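Mycolic acid synthase (Mycobacterium tuberculosis, PDB 1L1E) probably transfers a methylene group from S-adenosyl-L-methionine to a double bond of alpha mycolic acids, forming the proximal cyclopropane ring. Local coordinates at residues Leu69-Gly74 / Glu121-Phe126; Phe142-Tyr147 / Ile208-Glu213; Lys271-Arg274 / Asp279-Gln282. One frame throughout, in Å; residues are numbered along the deposited sequence.

Contact 1 (Leu69-Gly74 / Glu121-Phe126); sequences LDIGCG and EGWEKF. With SAH (S-adenosyl-L-homocysteine), chain D.
L69 and F126 approach from opposite directions. CD1 of L69 sits over one face of the F126 ring, 4.2 Å from its centroid and 12° off the ring normal. This is a CH-pi contact. The other methyl lies nearer one side of the ring, with L69 CD2 3.7 Å from F126 CE2. The F126 ring swings to this place because CG is anti to the backbone N (chi1 -174°). V91 and L93 of strand 89-94 also pack on it. I71 directs its side chain to the same loop. I71 CG2 meets W123 CB at 4.0 Å, and I71 CD1 touches the same carbon.

Strand 67-71 ends here. The chain turns through G72, C73 and G74 and enters helix 77-86. This strand, glycine-rich turn and helix form the cofactor-binding motif of Rossmann-like methyltransferases. Both glycines have positive phi, and both lie close against S-adenosyl-L-homocysteine. G72 O accepts a hydrogen bond of 2.7 Å from the amino N of the ligand. G74 N donates to the ribose O3' at 3.1 Å.

The loop 121-126 holds the adenine end. W123 N donates to adenine N1 at 3.2 Å. Adenine N6 donates to E124 OE2, also at 3.2 Å, with an angle of 156°. The two bonds read neighbouring polar groups of the base. The E124 chain bends at chi2 and lays its carboxylate carbon, CD, 3.7 Å above the W123 ring plane. The indole also meets the rings of F142, H149 and F150.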
loop_
_atom_site.group_PDB
_atom_site.type_symbol
_atom_site.label_atom_id
_atom_site.label_comp_id
_atom_site.label_asym_id
_atom_site.label_seq_id
_atom_site.Cartn_x
_atom_site.Cartn_y
_atom_site.Cartn_z
ATOM N N LEU A 69 11.510 -7.744 4.656
ATOM C CA LEU A 69 10.909 -6.771 5.556
ATOM C C LEU A 69 9.710 -6.146 4.849
ATOM O O LEU A 69 9.831 -5.652 3.719
ATOM C CB LEU A 69 11.901 -5.645 5.897
ATOM C CG LEU A 69 11.280 -4.446 6.619
ATOM C CD1 LEU A 69 10.778 -4.856 7.991
ATOM C CD2 LEU A 69 12.315 -3.322 6.737
ATOM N N ASP A 70 8.561 -6.169 5.511
ATOM C CA ASP A 70 7.347 -5.571 4.965
ATOM C C ASP A 70 7.084 -4.316 5.778
ATOM O O ASP A 70 6.704 -4.406 6.944
ATOM C CB ASP A 70 6.138 -6.486 5.129
ATOM C CG ASP A 70 4.906 -5.953 4.405
ATOM O OD1 ASP A 70 4.733 -4.714 4.353
ATOM O OD2 ASP A 70 4.106 -6.766 3.894
ATOM N N ILE A 71 7.289 -3.152 5.173
ATOM C CA ILE A 71 7.043 -1.905 5.879
ATOM C C ILE A 71 5.596 -1.468 5.711
ATOM O O ILE A 71 5.189 -1.045 4.631
ATOM C CB ILE A 71 8.005 -0.801 5.399
ATOM C CG1 ILE A 71 9.441 -1.221 5.719
ATOM C CG2 ILE A 71 7.658 0.521 6.092
ATOM C CD1 ILE A 71 10.501 -0.138 5.485
ATOM N N GLY A 72 4.829 -1.570 6.798
ATOM C CA GLY A 72 3.415 -1.234 6.773
ATOM C C GLY A 72 2.686 -2.456 6.252
ATOM O O GLY A 72 1.985 -2.403 5.233
ATOM N N CYS A 73 2.840 -3.563 6.975
ATOM C CA CYS A 73 2.283 -4.853 6.568
ATOM C C CYS A 73 0.777 -5.099 6.596
ATOM O O CYS A 73 0.334 -6.167 6.189
ATOM C CB CYS A 73 2.973 -5.964 7.366
ATOM S SG CYS A 73 2.654 -5.880 9.137
ATOM N N GLY A 74 -0.012 -4.132 7.058
ATOM C CA GLY A 74 -1.444 -4.349 7.121
ATOM C C GLY A 74 -1.794 -5.634 7.862
ATOM O O GLY A 74 -1.228 -5.938 8.920
ATOM N N GLU A 121 5.599 -0.977 15.478
ATOM C CA GLU A 121 6.512 0.163 15.531
ATOM C C GLU A 121 6.724 0.710 14.123
ATOM O O GLU A 121 6.543 -0.012 13.144
ATOM C CB GLU A 121 7.865 -0.270 16.113
ATOM C CG GLU A 121 8.730 -1.043 15.120
ATOM C CD GLU A 121 10.003 -1.591 15.732
ATOM O OE1 GLU A 121 10.891 -2.010 14.959
ATOM O OE2 GLU A 121 10.116 -1.612 16.977
ATOM N N GLY A 122 7.140 1.970 14.026
ATOM C CA GLY A 122 7.370 2.576 12.722
ATOM C C GLY A 122 8.716 2.196 12.131
ATOM O O GLY A 122 9.573 1.664 12.829
ATOM N N TRP A 123 8.901 2.453 10.836
ATOM C CA TRP A 123 10.154 2.139 10.174
ATOM C C TRP A 123 11.310 2.930 10.786
ATOM O O TRP A 123 12.485 2.578 10.611
ATOM C CB TRP A 123 10.050 2.447 8.680
ATOM C CG TRP A 123 9.534 3.826 8.393
ATOM C CD1 TRP A 123 8.251 4.177 8.069
ATOM C CD2 TRP A 123 10.286 5.044 8.426
ATOM N NE1 TRP A 123 8.161 5.536 7.897
ATOM C CE2 TRP A 123 9.395 6.095 8.112
ATOM C CE3 TRP A 123 11.628 5.349 8.692
ATOM C CZ2 TRP A 123 9.803 7.434 8.058
ATOM C CZ3 TRP A 123 12.035 6.689 8.637
ATOM C CH2 TRP A 123 11.122 7.710 8.322
ATOM N N GLU A 124 10.976 4.004 11.498
ATOM C CA GLU A 124 11.998 4.828 12.142
ATOM C C GLU A 124 12.787 4.064 13.201
ATOM O O GLU A 124 13.959 4.362 13.440
ATOM C CB GLU A 124 11.372 6.059 12.794
ATOM C CG GLU A 124 9.898 5.930 13.111
ATOM C CD GLU A 124 9.055 6.023 11.856
ATOM O OE1 GLU A 124 9.401 6.859 10.996
ATOM O OE2 GLU A 124 8.058 5.287 11.726
ATOM N N LYS A 125 12.154 3.080 13.832
ATOM C CA LYS A 125 12.829 2.317 14.877
ATOM C C LYS A 125 13.470 1.005 14.437
ATOM O O LYS A 125 14.148 0.354 15.231
ATOM C CB LYS A 125 11.864 2.034 16.024
ATOM C CG LYS A 125 11.309 3.282 16.688
ATOM C CD LYS A 125 10.596 2.921 17.982
ATOM C CE LYS A 125 10.096 4.157 18.708
ATOM N NZ LYS A 125 9.557 3.799 20.047
ATOM N N PHE A 126 13.261 0.617 13.186
ATOM C CA PHE A 126 13.828 -0.627 12.677
ATOM C C PHE A 126 15.249 -0.433 12.148
ATOM O O PHE A 126 15.495 0.431 11.315
ATOM C CB PHE A 126 12.947 -1.187 11.565
ATOM C CG PHE A 126 13.374 -2.537 11.086
ATOM C CD1 PHE A 126 12.925 -3.686 11.722
ATOM C CD2 PHE A 126 14.250 -2.660 10.014
ATOM C CE1 PHE A 126 13.338 -4.942 11.299
ATOM C CE2 PHE A 126 14.671 -3.911 9.584
ATOM C CZ PHE A 126 14.214 -5.053 10.230
HETATM N N SAH D . 0.595 -3.035 2.951
HETATM C CA SAH D . -0.717 -3.495 3.409
HETATM C CB SAH D . -1.406 -2.412 4.268
HETATM C CG SAH D . -1.587 -1.037 3.621
HETATM S SD SAH D . -2.402 0.163 4.686
HETATM C C SAH D . -1.618 -3.842 2.212
HETATM O O SAH D . -1.147 -3.724 1.077
HETATM O OXT SAH D . -2.786 -4.197 2.427
HETATM C "C5'" SAH D . -0.966 1.080 5.342
HETATM C "C4'" SAH D . -0.070 0.285 6.299
HETATM O "O4'" SAH D . 1.190 0.963 6.571
HETATM C "C3'" SAH D . -0.700 0.056 7.671
HETATM O "O3'" SAH D . -0.316 -1.267 8.110
HETATM C "C2'" SAH D . -0.077 1.126 8.525
HETATM O "O2'" SAH D . -0.204 0.840 9.921
HETATM C "C1'" SAH D . 1.330 1.117 8.007
HETATM N N9 SAH D . 2.114 2.330 8.326
HETATM C C8 SAH D . 1.822 3.647 8.169
HETATM N N7 SAH D . 2.720 4.501 8.534
HETATM C C5 SAH D . 3.744 3.682 8.993
HETATM C C6 SAH D . 5.043 3.940 9.542
HETATM N N6 SAH D . 5.530 5.178 9.714
HETATM N N1 SAH D . 5.817 2.854 9.904
HETATM C C2 SAH D . 5.334 1.599 9.730
HETATM N N3 SAH D . 4.136 1.238 9.225
HETATM C C4 SAH D . 3.383 2.339 8.874
#

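Contact 2 (Phe142-Tyr147 / Ile208-Glu213). With SAH (S-adenosyl-L-homocysteine), chain D.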
loop_
_atom_site.group_PDB
_atom_site.type_symbol
_atom_site.label_atom_id
_atom_site.label_comp_id
_atom_site.label_asym_id
_atom_site.label_seq_id
_atom_site.Cartn_x
_atom_site.Cartn_y
_atom_site.Cartn_z
ATOM N N PHE A 142 3.427 8.673 5.475
ATOM C CA PHE A 142 4.668 9.173 6.078
ATOM C C PHE A 142 4.796 10.693 6.244
ATOM O O PHE A 142 5.253 11.174 7.284
ATOM C CB PHE A 142 5.880 8.672 5.280
ATOM C CG PHE A 142 5.992 7.165 5.191
ATOM C CD1 PHE A 142 6.918 6.583 4.334
ATOM C CD2 PHE A 142 5.163 6.332 5.940
ATOM C CE1 PHE A 142 7.018 5.190 4.217
ATOM C CE2 PHE A 142 5.257 4.943 5.829
ATOM C CZ PHE A 142 6.187 4.374 4.964
ATOM N N GLY A 143 4.401 11.437 5.218
ATOM C CA GLY A 143 4.527 12.883 5.273
ATOM C C GLY A 143 5.861 13.245 4.652
ATOM O O GLY A 143 6.881 12.641 4.970
ATOM N N HIS A 144 5.846 14.230 3.763
ATOM C CA HIS A 144 7.034 14.683 3.050
ATOM C C HIS A 144 8.273 14.973 3.913
ATOM O O HIS A 144 9.388 14.642 3.514
ATOM C CB HIS A 144 6.659 15.916 2.219
ATOM C CG HIS A 144 7.788 16.484 1.422
ATOM N ND1 HIS A 144 8.803 17.224 1.991
ATOM C CD2 HIS A 144 8.062 16.429 0.095
ATOM C CE1 HIS A 144 9.652 17.600 1.051
ATOM N NE2 HIS A 144 9.225 17.132 -0.109
ATOM N N GLN A 145 8.086 15.576 5.086
ATOM C CA GLN A 145 9.217 15.916 5.954
ATOM C C GLN A 145 10.057 14.728 6.415
ATOM O O GLN A 145 11.179 14.909 6.894
ATOM C CB GLN A 145 8.742 16.673 7.199
ATOM C CG GLN A 145 7.892 15.837 8.137
ATOM C CD GLN A 145 6.419 15.844 7.756
ATOM O OE1 GLN A 145 6.068 15.935 6.576
ATOM N NE2 GLN A 145 5.549 15.739 8.758
ATOM N N ARG A 146 9.525 13.515 6.284
ATOM C CA ARG A 146 10.256 12.330 6.720
ATOM C C ARG A 146 10.821 11.499 5.567
ATOM O O ARG A 146 11.478 10.477 5.797
ATOM C CB ARG A 146 9.342 11.447 7.579
ATOM C CG ARG A 146 8.554 12.211 8.633
ATOM C CD ARG A 146 8.562 11.471 9.948
ATOM N NE ARG A 146 7.907 10.172 9.866
ATOM C CZ ARG A 146 8.030 9.218 10.787
ATOM N NH1 ARG A 146 8.789 9.416 11.858
ATOM N NH2 ARG A 146 7.378 8.071 10.644
ATOM N N TYR A 147 10.580 11.931 4.331
ATOM C CA TYR A 147 11.065 11.177 3.173
ATOM C C TYR A 147 12.551 10.851 3.198
ATOM O O TYR A 147 12.928 9.692 3.026
ATOM C CB TYR A 147 10.720 11.908 1.866
ATOM C CG TYR A 147 9.242 11.881 1.495
ATOM C CD1 TYR A 147 8.772 12.585 0.386
ATOM C CD2 TYR A 147 8.320 11.140 2.243
ATOM C CE1 TYR A 147 7.420 12.556 0.026
ATOM C CE2 TYR A 147 6.973 11.102 1.893
ATOM C CZ TYR A 147 6.525 11.813 0.783
ATOM O OH TYR A 147 5.189 11.779 0.433
ATOM N N ILE A 208 6.078 12.221 -8.819
ATOM C CA ILE A 208 7.073 11.257 -9.267
ATOM C C ILE A 208 8.497 11.806 -9.108
ATOM O O ILE A 208 9.392 11.092 -8.648
ATOM C CB ILE A 208 6.799 10.830 -10.724
ATOM C CG1 ILE A 208 5.493 10.029 -10.773
ATOM C CG2 ILE A 208 7.937 9.976 -11.249
ATOM C CD1 ILE A 208 5.007 9.705 -12.169
ATOM N N PRO A 209 8.730 13.076 -9.497
ATOM C CA PRO A 209 10.055 13.691 -9.370
ATOM C C PRO A 209 10.567 13.673 -7.921
ATOM O O PRO A 209 11.767 13.535 -7.684
ATOM C CB PRO A 209 9.820 15.107 -9.890
ATOM C CG PRO A 209 8.846 14.857 -11.013
ATOM C CD PRO A 209 7.852 13.922 -10.330
ATOM N N THR A 210 9.653 13.815 -6.964
ATOM C CA THR A 210 10.007 13.802 -5.548
ATOM C C THR A 210 10.487 12.420 -5.100
ATOM O O THR A 210 11.501 12.302 -4.399
ATOM C CB THR A 210 8.813 14.228 -4.658
ATOM O OG1 THR A 210 8.650 15.649 -4.723
ATOM C CG2 THR A 210 9.048 13.832 -3.221
ATOM N N VAL A 211 9.749 11.379 -5.483
ATOM C CA VAL A 211 10.151 10.023 -5.120
ATOM C C VAL A 211 11.581 9.839 -5.616
ATOM O O VAL A 211 12.479 9.460 -4.857
ATOM C CB VAL A 211 9.255 8.963 -5.788
ATOM C CG1 VAL A 211 9.821 7.569 -5.517
ATOM C CG2 VAL A 211 7.835 9.081 -5.274
ATOM N N HIS A 212 11.779 10.116 -6.903
ATOM C CA HIS A 212 13.091 10.011 -7.529
ATOM C C HIS A 212 14.100 10.853 -6.761
ATOM O O HIS A 212 15.230 10.428 -6.521
ATOM C CB HIS A 212 13.019 10.511 -8.969
ATOM C CG HIS A 212 12.603 9.466 -9.953
ATOM N ND1 HIS A 212 13.506 8.637 -10.582
ATOM C CD2 HIS A 212 11.378 9.103 -10.405
ATOM C CE1 HIS A 212 12.855 7.810 -11.382
ATOM N NE2 HIS A 212 11.563 8.072 -11.292
ATOM N N GLU A 213 13.674 12.052 -6.387
ATOM C CA GLU A 213 14.518 12.994 -5.659
ATOM C C GLU A 213 15.170 12.391 -4.424
ATOM O O GLU A 213 16.391 12.288 -4.352
ATOM C CB GLU A 213 13.701 14.214 -5.229
ATOM C CG GLU A 213 14.520 15.294 -4.536
ATOM C CD GLU A 213 13.672 16.290 -3.763
ATOM O OE1 GLU A 213 14.256 17.242 -3.204
ATOM O OE2 GLU A 213 12.432 16.128 -3.704
HETATM N N SAH D . 0.595 -3.035 2.951
HETATM C CA SAH D . -0.717 -3.495 3.409
HETATM C CB SAH D . -1.406 -2.412 4.268
HETATM C CG SAH D . -1.587 -1.037 3.621
HETATM S SD SAH D . -2.402 0.163 4.686
HETATM C C SAH D . -1.618 -3.842 2.212
HETATM O O SAH D . -1.147 -3.724 1.077
HETATM O OXT SAH D . -2.786 -4.197 2.427
HETATM C "C5'" SAH D . -0.966 1.080 5.342
HETATM C "C4'" SAH D . -0.070 0.285 6.299
HETATM O "O4'" SAH D . 1.190 0.963 6.571
HETATM C "C3'" SAH D . -0.700 0.056 7.671
HETATM O "O3'" SAH D . -0.316 -1.267 8.110
HETATM C "C2'" SAH D . -0.077 1.126 8.525
HETATM O "O2'" SAH D . -0.204 0.840 9.921
HETATM C "C1'" SAH D . 1.330 1.117 8.007
HETATM N N9 SAH D . 2.114 2.330 8.326
HETATM C C8 SAH D . 1.822 3.647 8.169
HETATM N N7 SAH D . 2.720 4.501 8.534
HETATM C C5 SAH D . 3.744 3.682 8.993
HETATM C C6 SAH D . 5.043 3.940 9.542
HETATM N N6 SAH D . 5.530 5.178 9.714
HETATM N N1 SAH D . 5.817 2.854 9.904
HETATM C C2 SAH D . 5.334 1.599 9.730
HETATM N N3 SAH D . 4.136 1.238 9.225
HETATM C C4 SAH D . 3.383 2.339 8.874
HETATM O O HOH W 1 9.987 17.444 -3.224
#
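H144, T210 and E213 hold one water between the two segments. The water lies 3.2 Å from H144 NE2, in the plane of the imidazole at its edge. It is 2.7 Å from T210 OG1, and it donates to E213 OE2 at 2.8 Å. H144 NE2 and E213 OE2 stay 4.9 Å apart, so the water bridges them.

T210 serves both halves of the contact. With chi1 at -77°, OG1 is anti to the carbonyl carbon and CG2 is anti to the backbone N. The hydroxyl takes the water and the methyl takes Y147. T210 CG2 is 3.8 Å from both Y147 CD1 and CE1, near the ring plane at its edge. The two side chains cross at about a right angle. One face of the Y147 ring is covered by H144 CA, 3.5 Å above its plane.

Helix 208-216 is thus joined to the turn that leads into helix 147-157 and to its first residue. F142 and R146 reach the adenine, with F142 CE2 3.7 Å from C5 of S-adenosyl-L-homocysteine. The turn is part of the cofactor pocket at the carboxyl end of strand 132-136, as in Rossmann-like methyltransferases.

Contact 3 (Lys271-Arg274 / Asp279-Gln282)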
loop_
_atom_site.group_PDB
_atom_site.type_symbol
_atom_site.label_atom_id
_atom_site.label_comp_id
_atom_site.label_asym_id
_atom_site.label_seq_id
_atom_site.Cartn_x
_atom_site.Cartn_y
_atom_site.Cartn_z
ATOM N N LYS A 271 -13.222 7.894 -9.421
ATOM C CA LYS A 271 -13.365 8.865 -10.516
ATOM C C LYS A 271 -12.051 9.574 -10.830
ATOM O O LYS A 271 -11.726 9.810 -11.993
ATOM C CB LYS A 271 -14.387 9.949 -10.157
ATOM C CG LYS A 271 -15.851 9.571 -10.287
ATOM C CD LYS A 271 -16.715 10.791 -9.959
ATOM C CE LYS A 271 -18.188 10.583 -10.272
ATOM N NZ LYS A 271 -18.955 11.840 -10.024
ATOM N N LEU A 272 -11.305 9.922 -9.783
ATOM C CA LEU A 272 -10.047 10.634 -9.945
ATOM C C LEU A 272 -8.968 9.860 -10.680
ATOM O O LEU A 272 -8.335 10.393 -11.587
ATOM C CB LEU A 272 -9.516 11.086 -8.585
ATOM C CG LEU A 272 -10.412 12.020 -7.757
ATOM C CD1 LEU A 272 -9.564 12.650 -6.674
ATOM C CD2 LEU A 272 -11.039 13.110 -8.631
ATOM N N PHE A 273 -8.742 8.608 -10.288
ATOM C CA PHE A 273 -7.727 7.803 -10.953
ATOM C C PHE A 273 -8.173 7.447 -12.364
ATOM O O PHE A 273 -7.356 7.315 -13.267
ATOM C CB PHE A 273 -7.438 6.530 -10.150
ATOM C CG PHE A 273 -6.715 6.782 -8.849
ATOM C CD1 PHE A 273 -7.407 7.215 -7.721
ATOM C CD2 PHE A 273 -5.341 6.601 -8.759
ATOM C CE1 PHE A 273 -6.742 7.463 -6.524
ATOM C CE2 PHE A 273 -4.666 6.847 -7.572
ATOM C CZ PHE A 273 -5.367 7.279 -6.449
ATOM N N ARG A 274 -9.479 7.304 -12.547
ATOM C CA ARG A 274 -10.039 6.966 -13.850
ATOM C C ARG A 274 -9.883 8.149 -14.813
ATOM O O ARG A 274 -9.629 7.962 -16.005
ATOM C CB ARG A 274 -11.512 6.579 -13.679
ATOM C CG ARG A 274 -12.222 6.121 -14.941
ATOM C CD ARG A 274 -13.456 5.300 -14.575
ATOM N NE ARG A 274 -13.106 3.908 -14.297
ATOM C CZ ARG A 274 -13.611 3.181 -13.304
ATOM N NH1 ARG A 274 -14.502 3.709 -12.470
ATOM N NH2 ARG A 274 -13.213 1.925 -13.142
ATOM N N ASP A 279 -2.364 8.808 -9.710
ATOM C CA ASP A 279 -1.853 7.546 -10.241
ATOM C C ASP A 279 -1.295 6.697 -9.093
ATOM O O ASP A 279 -1.215 7.152 -7.947
ATOM C CB ASP A 279 -0.734 7.832 -11.257
ATOM C CG ASP A 279 -0.594 6.745 -12.324
ATOM O OD1 ASP A 279 -0.640 5.544 -11.995
ATOM O OD2 ASP A 279 -0.414 7.099 -13.507
ATOM N N VAL A 280 -0.932 5.456 -9.407
ATOM C CA VAL A 280 -0.337 4.545 -8.426
ATOM C C VAL A 280 0.838 3.892 -9.144
ATOM O O VAL A 280 0.665 3.256 -10.186
ATOM C CB VAL A 280 -1.319 3.454 -7.964
ATOM C CG1 VAL A 280 -0.577 2.402 -7.138
ATOM C CG2 VAL A 280 -2.419 4.070 -7.122
ATOM N N ASP A 281 2.031 4.056 -8.580
ATOM C CA ASP A 281 3.246 3.527 -9.175
ATOM C C ASP A 281 3.990 2.553 -8.265
ATOM O O ASP A 281 3.926 2.648 -7.036
ATOM C CB ASP A 281 4.204 4.672 -9.515
ATOM C CG ASP A 281 3.902 5.340 -10.862
ATOM O OD1 ASP A 281 2.865 5.041 -11.483
ATOM O OD2 ASP A 281 4.717 6.185 -11.289
ATOM N N GLN A 282 4.699 1.621 -8.887
ATOM C CA GLN A 282 5.513 0.669 -8.159
ATOM C C GLN A 282 6.929 1.004 -8.606
ATOM O O GLN A 282 7.258 0.897 -9.793
ATOM C CB GLN A 282 5.179 -0.782 -8.543
ATOM C CG GLN A 282 3.813 -1.312 -8.067
ATOM C CD GLN A 282 3.795 -2.843 -7.943
ATOM O OE1 GLN A 282 4.540 -3.540 -8.636
ATOM N NE2 GLN A 282 2.942 -3.365 -7.063
#
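F273 carries this contact, meeting D279 and V280 with one side of its ring. CB and CG lead out from the last turn of helix 256-274. CG is anti to the carbonyl carbon (chi1 -70°), placing the ring beside the start of strand 279-286. CD2 passes the backbone of D279, 3.8 Å from its N and 3.9 Å from its CA. CE2 makes the two closest contacts. F273 CE2 is 3.5 Å from D279 O, which lies near the ring plane at the edge. The same CE2 is 3.6 Å from V280 CG2, and this methyl comes at the ring obliquely.

The bond from CA to CB of D279 points away from the helix. D279 OD1 accepts V280 N at 2.6 Å with the anti lone pair, at 140°. V280 packs on H167, I169 and Y232, and its side chain is about 4 Å from a carbonate ion, probably from the crystallisation liquor. The side chain of C269, probably an active-site residue, is about 4 Å from that of F273.

No hydrogen bond joins the segments. The contact is van der Waals packing of an aromatic edge on strand backbone and one valine methyl; the edge hydrogens may be weakly drawn to D279 O.

How the contacts relate
Contacts 1 and 3 are buried and involve strands of one sheet, on opposite sides of the chain's centre. Their nearest atoms are about 12 Å apart. Contact 2 is only partly buried, and its chemistry is wetter: a water joins its segments. The other two have no hydrogen bond between their segments; contact 1 is apolar, while contact 3 sets a ring edge on backbone. Contacts 1 and 2 share the cofactor. They also touch directly, through W123 against F142 and R146. Contact 2 meets contact 3 where I208 packs on D281. The polar bonds of contact 1 go to the ligand. Contact 3 lies next to the carbonate site instead.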